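Local coordinates for AT27789p (Drosophila melanogaster, PDB 5UZM), which probably binds RNA, including messenger RNA, as an hnRNP F/H homolog, this chain being its second quasi-RNA recognition motif (qRRM2), at residues Glu26-Gly31 / Arg79-Phe84; Ser30-Lys35 / Thr65-Gly70; Phe43-Asp46 / Arg50-Gly53. One frame throughout, in Å; residues are numbered along the deposited sequence. Where two conformers were deposited one is given.

In the fold
The three contacts are nested along the chain: contact 3, tying strand 41-45 to strand 51-52, lies inside the span closed by contact 2, itself within that of contact 1. Contacts 1 and 2 both begin at the end of helix 22-28 and the loop after it, sharing S30 and G31; their centres are about 9 Å apart and they touch, F29 CE1 lying 3.5 Å from A68 CB, so helix 22-28, helix 62-69 and strand 79-85 meet in one core. Contacts 1 and 3 both reach the antiparallel sheet, with 41-45 an outermost strand. Contact 3 is at the surface, its centre about 17 Å from that of contact 1 and about 22 Å from that of contact 2.

Contact 1: residues Glu26-Gly31 / Arg79-Phe84; sequences EEFFSG and RYIEIF
The ring of F28 meets the CD1 methyl of I83 at its edge, close to the ring plane, with F28 CE2 3.7 Å from I83 CD1. Along that same edge lies F29 CE2, and the relation is reciprocal: F28 CD2 stands 3.6 Å above one face of the F29 ring, over its centre, so that consecutive phenylalanines set the edge of one against the face of the other. In this RNA recognition motif the cluster joins the first helix to strand 79-85: F28 closes helix 22-28, F29 is the first residue to leave helical geometry, and I81 and I83 lie along the strand.

F28 carries CG opposite its backbone N (chi1 -176°), which sends the ring out to the strand. I83 keeps an extended end (chi2 174°), which brings CD1 up to both rings; I83 CD1 is 4.1 Å from F29 CZ, an oblique approach that is neither face nor edge. In I81 the branch point does the touching: I81 CB lies 3.9 Å from F28 CZ, the two side chains sliding past each other in opposite directions. No hydrogen bond crosses the contact; it rests on apolar packing alone, burying 154 Å² in all.

Further cover comes from I76, which touches both F28 and I81, and from F59, whose ring meets F29 edge-to-face. The helix end is tied by R71, whose NH1 binds the carbonyl oxygens of F28 and S30, and by the backbone bond from S30 N to E27 O, 3.0 Å long.

Contact 2: residues Ser30-Lys35 / Thr65-Gly70; sequences SGLDIK and TEQALG
L32 reaches helix 62-69 with both methyls of its forked end, and the contact is chiefly apolar. One branch settles on the backbone and the small side chain of A68: L32 CD1 is 3.8 Å from A68 N and 4.0 Å from A68 CB. The other leans on the aliphatic start of the Q67 chain, with L32 CD2 3.7 Å from Q67 CB, the two side chains crossing at a slant. One leucine thus straddles two consecutive helix residues, touching a buried alanine with one methyl and an exposed glutamine with the other. Its shape suits the task: CG stands opposite the carbonyl carbon (chi1 -47°), and CD1 continues the line away from CA (chi2 179°), so the branch that meets A68 is the extended one. Replacing L32 by an alanine would remove CG and both methyls, and would probably leave a gap beside A68 and Q67 and let the glutamine chain turn more freely.

In this RNA recognition motif the connection between the first helix and the second strand passes beside the second helix, and this is where L32 sits, in the loop that leads from helix 22-28 to strand 41-45.

Polar bonds do not join the two segments directly, but they hold the loop close to the helix. D33 N, next after L32, is bonded to the carboxylate of D64, which belongs to helix 62-69 and comes just before T65, so the loop is tied to the same helix that L32 packs on. Further along, K35 NZ is bonded to the carbonyl of F59, and the salt bridge of E66 with R85 links the helix to strand 79-85.

Contact 3: residues Phe43-Asp46 / Arg50-Gly53; sequences FVMD and RATG
Three bonds join D46 and R50: one between backbones, one from a backbone amide to the carboxylate, one between the charged side chains. The amide of D46 gives a short bond to the carbonyl of R50, D46 N to R50 O 2.8 Å, lying in the carbonyl plane. In the reverse direction R50 N takes a side-chain oxygen, D46 OD1, at 2.9 Å, approaching from above the carboxylate plane. OD1 also accepts the amide of R48, an Asx turn, so this one oxygen serves two backbone donors. It is brought there by the D46 torsion that sets CG between backbone N and carbonyl carbon (chi1 77°). OD2 is satisfied separately by a salt bridge, R50 NH1 to D46 OD2 3.1 Å, on the syn side, with the guanidinium almost perpendicular to the carboxylate (89°).

At the other end V44 O is shared. It accepts T52 N at 3.1 Å, and a water donates to V44 O at 2.7 Å while weakly accepting the amide of G53. The hydroxyl of T52 receives the amide of E54, an ST turn.

Between these bonded ends M45 and A51 form an antiparallel non-hydrogen-bonded pair with diverging side chains, though M45 SD bends back to 3.8 Å from A51 CA. This is the distal end of the RNA recognition motif's beta-hairpin, where short strand 51-52 pairs with strand 41-45 before the chain turns at G53 into strand 54-58; in the related qRRMs of hnRNP F this loop takes part in G-tract binding, and may do so here.

Contact 1: residues Glu26-Gly31 / Arg79-Phe84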
ATOM      1  N   GLU A  26      -4.806  -6.778   1.328  1.00 11.50           N
ATOM      2  CA  GLU A  26      -4.737  -7.497   2.603  1.00 14.12           C
ATOM      3  C   GLU A  26      -4.098  -8.871   2.424  1.00 14.49           C
ATOM      4  O   GLU A  26      -3.218  -9.265   3.216  1.00 16.22           O
ATOM      5  CB  GLU A  26      -6.142  -7.612   3.195  1.00 14.07           C
ATOM      6  CG  GLU A  26      -6.722  -6.226   3.650  1.00 17.78           C
ATOM      7  CD  GLU A  26      -8.283  -6.149   3.670  1.00 20.82           C
ATOM      8  OE1 GLU A  26      -8.946  -7.138   3.326  1.00 23.02           O
ATOM      9  OE2 GLU A  26      -8.860  -5.083   4.011  1.00 21.60           O
ATOM     10  N   GLU A  27      -4.478  -9.571   1.350  1.00 10.77           N
ATOM     11  CA  GLU A  27      -3.897 -10.888   1.035  1.00 10.55           C
ATOM     12  C   GLU A  27      -2.407 -10.783   0.671  1.00 11.86           C
ATOM     13  O   GLU A  27      -1.594 -11.597   1.120  1.00 12.83           O
ATOM     14  CB  GLU A  27      -4.688 -11.551  -0.088  1.00 17.47           C
ATOM     15  CG  GLU A  27      -4.062 -12.828  -0.546  1.00 39.16           C
ATOM     16  CD  GLU A  27      -4.814 -13.476  -1.684  1.00 59.17           C
ATOM     17  OE1 GLU A  27      -4.153 -14.090  -2.565  1.00 40.97           O
ATOM     18  OE2 GLU A  27      -6.061 -13.384  -1.674  1.00 47.19           O
ATOM     19  N   PHE A  28      -2.037  -9.787  -0.123  1.00 11.76           N
ATOM     20  CA  PHE A  28      -0.635  -9.595  -0.477  1.00 10.01           C
ATOM     21  C   PHE A  28       0.218  -9.380   0.762  1.00 10.60           C
ATOM     22  O   PHE A  28       1.358  -9.854   0.818  1.00 11.22           O
ATOM     23  CB  PHE A  28      -0.548  -8.392  -1.411  1.00 10.15           C
ATOM     24  CG  PHE A  28       0.790  -8.116  -1.944  1.00 11.02           C
ATOM     25  CD1 PHE A  28       1.294  -8.834  -3.014  1.00 12.09           C
ATOM     26  CD2 PHE A  28       1.585  -7.127  -1.364  1.00 13.48           C
ATOM     27  CE1 PHE A  28       2.566  -8.554  -3.494  1.00 11.01           C
ATOM     28  CE2 PHE A  28       2.838  -6.845  -1.874  1.00 16.24           C
ATOM     29  CZ  PHE A  28       3.332  -7.576  -2.927  1.00 13.13           C
ATOM     30  N   PHE A  29      -0.311  -8.693   1.769  1.00 11.13           N
ATOM     31  CA  PHE A  29       0.405  -8.441   3.014  1.00 10.79           C
ATOM     32  C   PHE A  29      -0.078  -9.373   4.126  1.00 13.50           C
ATOM     33  O   PHE A  29      -0.048  -9.003   5.297  1.00 13.39           O
ATOM     34  CB  PHE A  29       0.252  -6.955   3.386  1.00 12.98           C
ATOM     35  CG  PHE A  29       1.052  -6.052   2.502  1.00 13.04           C
ATOM     36  CD1 PHE A  29       2.406  -6.275   2.320  1.00 12.31           C
ATOM     37  CD2 PHE A  29       0.487  -4.960   1.875  1.00 11.94           C
ATOM     38  CE1 PHE A  29       3.181  -5.485   1.500  1.00 11.71           C
ATOM     39  CE2 PHE A  29       1.290  -4.127   1.080  1.00 13.19           C
ATOM     40  CZ  PHE A  29       2.649  -4.375   0.910  1.00 12.23           C
ATOM     41  N   SER A  30      -0.549 -10.575   3.763  1.00 13.16           N
ATOM     42  CA  SER A  30      -0.983 -11.547   4.767  1.00 10.60           C
ATOM     43  C   SER A  30       0.108 -11.786   5.790  1.00 15.69           C
ATOM     44  O   SER A  30       1.263 -12.009   5.439  1.00 14.69           O
ATOM     45  CB  SER A  30      -1.365 -12.856   4.085  1.00 16.12           C
ATOM     46  OG  SER A  30      -1.786 -13.800   5.085  1.00 21.47           O
ATOM     47  N   GLY A  31      -0.284 -11.801   7.054  1.00 16.09           N
ATOM     48  CA  GLY A  31       0.674 -11.927   8.145  1.00 15.65           C
ATOM     49  C   GLY A  31       1.142 -10.620   8.736  1.00 18.35           C
ATOM     50  O   GLY A  31       1.831 -10.629   9.761  1.00 21.86           O
ATOM     51  N   ARG A  79       0.509  -9.035 -11.962  1.00 10.96           N
ATOM     52  CA  ARG A  79       1.206  -7.749 -11.851  1.00 10.01           C
ATOM     53  C   ARG A  79       2.267  -7.810 -10.766  1.00 15.74           C
ATOM     54  O   ARG A  79       1.984  -8.197  -9.637  1.00 13.32           O
ATOM     55  CB  ARG A  79       0.263  -6.587 -11.493  1.00 10.75           C
ATOM     56  CG  ARG A  79      -0.822  -6.342 -12.556  1.00 13.95           C
ATOM     57  CD  ARG A  79      -0.256  -5.709 -13.874  1.00 11.89           C
ATOM     58  NE  ARG A  79       0.263  -4.369 -13.622  1.00 15.25           N
ATOM     59  CZ  ARG A  79       0.743  -3.558 -14.560  1.00 16.06           C
ATOM     60  NH1 ARG A  79       1.198  -2.328 -14.242  1.00 16.42           N
ATOM     61  NH2 ARG A  79       0.778  -3.983 -15.812  1.00 15.83           N
ATOM     62  N   TYR A  80       3.464  -7.382 -11.110  1.00  9.85           N
ATOM     63  CA  TYR A  80       4.533  -7.217 -10.141  1.00 13.15           C
ATOM     64  C   TYR A  80       4.356  -5.914  -9.377  1.00 15.21           C
ATOM     65  O   TYR A  80       4.171  -4.839  -9.982  1.00 15.15           O
ATOM     66  CB  TYR A  80       5.875  -7.210 -10.877  1.00 16.22           C
ATOM     67  CG  TYR A  80       6.281  -8.516 -11.495  1.00 17.27           C
ATOM     68  CD1 TYR A  80       5.915  -8.831 -12.789  1.00 23.19           C
ATOM     69  CD2 TYR A  80       7.031  -9.436 -10.774  1.00 21.60           C
ATOM     70  CE1 TYR A  80       6.293 -10.049 -13.372  1.00 23.45           C
ATOM     71  CE2 TYR A  80       7.427 -10.650 -11.351  1.00 29.41           C
ATOM     72  CZ  TYR A  80       7.045 -10.942 -12.651  1.00 34.93           C
ATOM     73  OH  TYR A  80       7.397 -12.133 -13.252  1.00 50.08           O
ATOM     74  N   ILE A  81       4.410  -5.997  -8.051  1.00 11.57           N
ATOM     75  CA  ILE A  81       4.114  -4.839  -7.212  1.00 10.37           C
ATOM     76  C   ILE A  81       5.427  -4.272  -6.674  1.00 14.51           C
ATOM     77  O   ILE A  81       6.174  -4.960  -5.963  1.00 15.56           O
ATOM     78  CB  ILE A  81       3.152  -5.214  -6.063  1.00  9.52           C
ATOM     79  CG1 ILE A  81       1.872  -5.920  -6.585  1.00 12.20           C
ATOM     80  CG2 ILE A  81       2.781  -3.983  -5.261  1.00 12.23           C
ATOM     81  CD1 ILE A  81       1.122  -5.179  -7.706  1.00 13.39           C
ATOM     82  N   GLU A  82       5.724  -3.039  -7.046  1.00 12.33           N
ATOM     83  CA  GLU A  82       6.865  -2.310  -6.493  1.00 10.47           C
ATOM     84  C   GLU A  82       6.470  -1.691  -5.175  1.00 12.80           C
ATOM     85  O   GLU A  82       5.390  -1.105  -5.061  1.00 14.16           O
ATOM     86  CB  GLU A  82       7.332  -1.225  -7.469  1.00 19.07           C
ATOM     87  CG  GLU A  82       7.572  -1.750  -8.884  1.00 23.66           C
ATOM     88  CD  GLU A  82       7.724  -0.606  -9.871  1.00 53.54           C
ATOM     89  OE1 GLU A  82       8.813   0.010  -9.863  1.00 48.48           O
ATOM     90  OE2 GLU A  82       6.744  -0.289 -10.604  1.00 42.55           O
ATOM     91  N   ILE A  83       7.359  -1.739  -4.178  1.00 13.80           N
ATOM     92  CA  ILE A  83       7.057  -1.271  -2.832  1.00 11.04           C
ATOM     93  C   ILE A  83       8.167  -0.330  -2.377  1.00 16.64           C
ATOM     94  O   ILE A  83       9.350  -0.661  -2.511  1.00 19.54           O
ATOM     95  CB  ILE A  83       6.921  -2.442  -1.841  1.00 13.42           C
ATOM     96  CG1 ILE A  83       5.944  -3.501  -2.403  1.00 13.33           C
ATOM     97  CG2 ILE A  83       6.477  -1.978  -0.471  1.00 18.06           C
ATOM     98  CD1 ILE A  83       5.888  -4.739  -1.530  1.00 15.34           C
ATOM     99  N   PHE A  84       7.792   0.847  -1.883  1.00 16.61           N
ATOM    100  CA  PHE A  84       8.767   1.843  -1.433  1.00 17.21           C
ATOM    101  C   PHE A  84       8.480   2.306  -0.016  1.00 17.80           C
ATOM    102  O   PHE A  84       7.322   2.448   0.379  1.00 17.16           O
ATOM    103  CB  PHE A  84       8.739   3.111  -2.326  1.00 20.74           C
ATOM    104  CG  PHE A  84       8.809   2.829  -3.775  1.00 19.70           C
ATOM    105  CD1 PHE A  84      10.038   2.738  -4.419  1.00 26.12           C
ATOM    106  CD2 PHE A  84       7.646   2.613  -4.525  1.00 19.69           C
ATOM    107  CE1 PHE A  84      10.107   2.452  -5.781  1.00 29.18           C
ATOM    108  CE2 PHE A  84       7.719   2.338  -5.884  1.00 29.88           C
ATOM    109  CZ  PHE A  84       8.948   2.261  -6.514  1.00 22.58           C
TER

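Contact 2: residues Ser30-Lys35 / Thr65-Gly70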
ATOM      1  N   SER A  30      -0.549 -10.575   3.763  1.00 13.16           N
ATOM      2  CA  SER A  30      -0.983 -11.547   4.767  1.00 10.60           C
ATOM      3  C   SER A  30       0.108 -11.786   5.790  1.00 15.69           C
ATOM      4  O   SER A  30       1.263 -12.009   5.439  1.00 14.69           O
ATOM      5  CB  SER A  30      -1.365 -12.856   4.085  1.00 16.12           C
ATOM      6  OG  SER A  30      -1.786 -13.800   5.085  1.00 21.47           O
ATOM      7  N   GLY A  31      -0.284 -11.801   7.054  1.00 16.09           N
ATOM      8  CA  GLY A  31       0.674 -11.927   8.145  1.00 15.65           C
ATOM      9  C   GLY A  31       1.142 -10.620   8.736  1.00 18.35           C
ATOM     10  O   GLY A  31       1.831 -10.629   9.761  1.00 21.86           O
ATOM     11  N   LEU A  32       0.852  -9.494   8.105  1.00 14.80           N
ATOM     12  CA  LEU A  32       1.269  -8.191   8.615  1.00 14.84           C
ATOM     13  C   LEU A  32       0.050  -7.422   9.099  1.00 19.41           C
ATOM     14  O   LEU A  32      -1.058  -7.590   8.580  1.00 21.47           O
ATOM     15  CB  LEU A  32       1.981  -7.388   7.536  1.00 13.95           C
ATOM     16  CG  LEU A  32       3.054  -8.198   6.780  1.00 14.49           C
ATOM     17  CD1 LEU A  32       3.692  -7.350   5.723  1.00 20.92           C
ATOM     18  CD2 LEU A  32       4.153  -8.751   7.713  1.00 21.30           C
ATOM     19  N   ASP A  33       0.251  -6.590  10.122  1.00 20.79           N
ATOM     20  CA  ASP A  33      -0.871  -5.907  10.773  0.52 24.21           C
ATOM     21  C   ASP A  33      -1.081  -4.559  10.093  1.00 21.47           C
ATOM     22  O   ASP A  33      -0.366  -3.593  10.358  1.00 21.88           O
ATOM     23  CB  ASP A  33      -0.613  -5.747  12.268  0.52 27.61           C
ATOM     24  CG  ASP A  33      -1.847  -5.270  13.029  0.52 31.35           C
ATOM     25  OD1 ASP A  33      -2.976  -5.408  12.506  0.52 38.24           O
ATOM     26  OD2 ASP A  33      -1.689  -4.763  14.158  0.52 42.10           O
ATOM     27  N   ILE A  34      -2.064  -4.495   9.197  1.00 19.91           N
ATOM     28  CA  ILE A  34      -2.482  -3.249   8.559  1.00 17.23           C
ATOM     29  C   ILE A  34      -3.510  -2.567   9.459  1.00 23.51           C
ATOM     30  O   ILE A  34      -4.429  -3.216   9.986  1.00 23.03           O
ATOM     31  CB  ILE A  34      -3.082  -3.531   7.163  1.00 18.95           C
ATOM     32  CG1 ILE A  34      -2.047  -4.202   6.238  1.00 15.91           C
ATOM     33  CG2 ILE A  34      -3.608  -2.238   6.499  1.00 17.46           C
ATOM     34  CD1 ILE A  34      -2.682  -4.766   5.000  1.00 20.85           C
ATOM     35  N   LYS A  35      -3.417  -1.243   9.573  1.00 20.83           N
ATOM     36  CA  LYS A  35      -4.375  -0.507  10.399  1.00 23.13           C
ATOM     37  C   LYS A  35      -5.803  -0.714   9.891  1.00 25.57           C
ATOM     38  O   LYS A  35      -6.041  -0.816   8.686  1.00 22.99           O
ATOM     39  CB  LYS A  35      -3.986   0.977  10.433  1.00 23.78           C
ATOM     40  CG  LYS A  35      -2.677   1.173  11.175  1.00 34.79           C
ATOM     41  CD  LYS A  35      -2.420   2.617  11.558  1.00 50.77           C
ATOM     42  CE  LYS A  35      -1.278   2.709  12.578  1.00 52.06           C
ATOM     43  NZ  LYS A  35      -0.015   3.292  12.013  1.00 47.32           N
ATOM     44  N   THR A  65       6.482  -2.961   8.607  1.00 20.45           N
ATOM     45  CA  THR A  65       6.894  -2.186   7.441  1.00 19.44           C
ATOM     46  C   THR A  65       8.109  -2.808   6.769  1.00 16.15           C
ATOM     47  O   THR A  65       8.197  -2.870   5.534  1.00 17.87           O
ATOM     48  CB  THR A  65       7.172  -0.739   7.869  1.00 22.87           C
ATOM     49  OG1 THR A  65       6.000  -0.230   8.524  1.00 23.05           O
ATOM     50  CG2 THR A  65       7.506   0.115   6.659  1.00 24.43           C
ATOM     51  N   GLU A  66       9.072  -3.295   7.563  1.00 20.23           N
ATOM     52  CA  GLU A  66      10.251  -3.875   6.949  1.00 21.67           C
ATOM     53  C   GLU A  66       9.913  -5.184   6.248  1.00 19.06           C
ATOM     54  O   GLU A  66      10.432  -5.453   5.166  1.00 20.93           O
ATOM     55  CB  GLU A  66      11.344  -4.081   7.994  1.00 32.48           C
ATOM     56  CG  GLU A  66      11.762  -2.783   8.681  1.00 28.38           C
ATOM     57  CD  GLU A  66      12.670  -1.891   7.839  1.00 42.60           C
ATOM     58  OE1 GLU A  66      13.225  -2.346   6.804  1.00 31.43           O
ATOM     59  OE2 GLU A  66      12.854  -0.724   8.253  1.00 42.73           O
ATOM     60  N   GLN A  67       9.017  -5.992   6.836  1.00 17.99           N
ATOM     61  CA  GLN A  67       8.590  -7.206   6.154  1.00 17.32           C
ATOM     62  C   GLN A  67       7.803  -6.878   4.885  1.00 17.98           C
ATOM     63  O   GLN A  67       7.896  -7.625   3.903  1.00 18.18           O
ATOM     64  CB  GLN A  67       7.743  -8.065   7.076  1.00 18.70           C
ATOM     65  CG  GLN A  67       8.510  -8.643   8.290  1.00 19.05           C
ATOM     66  CD  GLN A  67       7.611  -9.456   9.159  1.00 31.13           C
ATOM     67  OE1 GLN A  67       7.429  -9.172  10.341  1.00 47.52           O
ATOM     68  NE2 GLN A  67       7.005 -10.465   8.567  1.00 24.10           N
ATOM     69  N   ALA A  68       7.042  -5.778   4.881  1.00 17.14           N
ATOM     70  CA  ALA A  68       6.321  -5.409   3.655  1.00 12.53           C
ATOM     71  C   ALA A  68       7.299  -5.054   2.565  1.00 15.31           C
ATOM     72  O   ALA A  68       7.157  -5.471   1.418  1.00 15.61           O
ATOM     73  CB  ALA A  68       5.395  -4.233   3.913  1.00 13.03           C
ATOM     74  N   LEU A  69       8.330  -4.277   2.907  1.00 16.15           N
ATOM     75  CA  LEU A  69       9.332  -3.947   1.906  1.00 15.05           C
ATOM     76  C   LEU A  69      10.025  -5.185   1.358  1.00 16.74           C
ATOM     77  O   LEU A  69      10.435  -5.210   0.190  1.00 21.55           O
ATOM     78  CB  LEU A  69      10.352  -2.973   2.515  1.00 20.23           C
ATOM     79  CG  LEU A  69       9.698  -1.625   2.732  1.00 25.50           C
ATOM     80  CD1 LEU A  69      10.386  -0.930   3.898  1.00 44.44           C
ATOM     81  CD2 LEU A  69       9.842  -0.828   1.477  1.00 25.39           C
ATOM     82  N   GLY A  70      10.152  -6.228   2.176  1.00 19.19           N
ATOM     83  CA  GLY A  70      10.738  -7.450   1.671  1.00 21.40           C
ATOM     84  C   GLY A  70       9.880  -8.180   0.655  1.00 20.08           C
ATOM     85  O   GLY A  70      10.374  -9.107   0.012  1.00 20.91           O
TER

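Contact 3: residues Phe43-Asp46 / Arg50-Gly53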
ATOM      1  N   PHE A  43      -6.009   4.040  -1.990  1.00 17.32           N
ATOM      2  CA  PHE A  43      -5.666   4.015  -3.399  1.00 16.36           C
ATOM      3  C   PHE A  43      -5.519   5.434  -3.928  1.00 20.05           C
ATOM      4  O   PHE A  43      -6.344   6.310  -3.634  1.00 23.18           O
ATOM      5  CB  PHE A  43      -6.711   3.228  -4.179  1.00 15.12           C
ATOM      6  CG  PHE A  43      -6.801   1.784  -3.754  1.00 20.75           C
ATOM      7  CD1 PHE A  43      -5.835   0.889  -4.151  1.00 16.81           C
ATOM      8  CD2 PHE A  43      -7.832   1.325  -2.950  1.00 23.39           C
ATOM      9  CE1 PHE A  43      -5.844  -0.434  -3.739  1.00 20.11           C
ATOM     10  CE2 PHE A  43      -7.867  -0.021  -2.541  1.00 23.20           C
ATOM     11  CZ  PHE A  43      -6.882  -0.901  -2.963  1.00 25.14           C
ATOM     12  N   VAL A  44      -4.455   5.668  -4.689  1.00 16.00           N
ATOM     13  CA  VAL A  44      -4.203   7.001  -5.240  1.00 20.82           C
ATOM     14  C   VAL A  44      -5.039   7.207  -6.502  1.00 14.35           C
ATOM     15  O   VAL A  44      -5.107   6.345  -7.375  1.00 16.84           O
ATOM     16  CB  VAL A  44      -2.700   7.183  -5.520  1.00 21.22           C
ATOM     17  CG1 VAL A  44      -2.411   8.587  -6.055  1.00 21.68           C
ATOM     18  CG2 VAL A  44      -1.895   6.959  -4.264  1.00 21.02           C
ATOM     19  N   MET A  45      -5.640   8.409  -6.626  1.00 17.99           N
ATOM     20  CA  MET A  45      -6.492   8.769  -7.753  1.00 16.53           C
ATOM     21  C   MET A  45      -5.932  10.017  -8.436  1.00 16.85           C
ATOM     22  O   MET A  45      -5.281  10.829  -7.776  1.00 19.80           O
ATOM     23  CB  MET A  45      -7.927   9.046  -7.282  1.00 23.48           C
ATOM     24  CG  MET A  45      -8.548   7.924  -6.491  1.00 29.16           C
ATOM     25  SD  MET A  45      -9.023   6.560  -7.540  1.00 42.53           S
ATOM     26  CE  MET A  45      -8.609   5.158  -6.481  1.00 36.98           C
ATOM     27  N   ASP A  46      -6.210  10.158  -9.737  1.00 19.14           N
ATOM     28  CA  ASP A  46      -5.872  11.391 -10.456  1.00 18.37           C
ATOM     29  C   ASP A  46      -6.930  12.456 -10.163  1.00 17.53           C
ATOM     30  O   ASP A  46      -7.820  12.259  -9.331  1.00 18.61           O
ATOM     31  CB  ASP A  46      -5.679  11.145 -11.953  1.00 23.19           C
ATOM     32  CG  ASP A  46      -6.970  10.968 -12.746  1.00 30.24           C
ATOM     33  OD1 ASP A  46      -8.111  11.093 -12.235  1.00 22.86           O
ATOM     34  OD2 ASP A  46      -6.833  10.719 -13.962  1.00 29.35           O
ATOM     35  N   ARG A  50      -9.730   8.857 -11.286  1.00 18.40           N
ATOM     36  CA  ARG A  50      -9.327   7.624 -11.949  1.00 21.87           C
ATOM     37  C   ARG A  50      -8.101   7.054 -11.242  1.00 18.93           C
ATOM     38  O   ARG A  50      -7.273   7.806 -10.740  1.00 19.15           O
ATOM     39  CB  ARG A  50      -9.038   7.887 -13.422  1.00 24.01           C
ATOM     40  CG  ARG A  50     -10.223   8.586 -14.137  1.00 28.98           C
ATOM     41  CD  ARG A  50      -9.947   8.732 -15.615  1.00 41.04           C
ATOM     42  NE  ARG A  50     -10.763   9.795 -16.201  1.00 49.83           N
ATOM     43  CZ  ARG A  50     -10.361  11.058 -16.333  1.00 41.71           C
ATOM     44  NH1 ARG A  50      -9.139  11.435 -15.925  1.00 27.73           N
ATOM     45  NH2 ARG A  50     -11.184  11.951 -16.878  1.00 47.03           N
ATOM     46  N   ALA A  51      -8.018   5.725 -11.152  1.00 24.52           N
ATOM     47  CA  ALA A  51      -6.937   5.121 -10.369  1.00 21.51           C
ATOM     48  C   ALA A  51      -5.599   5.299 -11.081  1.00 20.80           C
ATOM     49  O   ALA A  51      -5.531   5.253 -12.307  1.00 26.98           O
ATOM     50  CB  ALA A  51      -7.214   3.639 -10.141  1.00 28.22           C
ATOM     51  N   THR A  52      -4.541   5.530 -10.306  1.00 19.30           N
ATOM     52  CA  THR A  52      -3.215   5.615 -10.920  1.00 17.45           C
ATOM     53  C   THR A  52      -2.437   4.305 -10.866  1.00 20.37           C
ATOM     54  O   THR A  52      -1.384   4.220 -11.506  1.00 25.49           O
ATOM     55  CB  THR A  52      -2.367   6.685 -10.242  1.00 20.96           C
ATOM     56  OG1 THR A  52      -2.064   6.274  -8.898  1.00 24.06           O
ATOM     57  CG2 THR A  52      -3.079   8.038 -10.222  1.00 24.35           C
ATOM     58  N   GLY A  53      -2.909   3.303 -10.134  1.00 15.86           N
ATOM     59  CA  GLY A  53      -2.116   2.108  -9.905  1.00 15.14           C
ATOM     60  C   GLY A  53      -1.187   2.214  -8.714  1.00 18.51           C
ATOM     61  O   GLY A  53      -0.417   1.273  -8.463  1.00 16.08           O
TER
HETATM   62  O   HOH W   1      -4.402   3.725  -7.539  1.00 19.35           O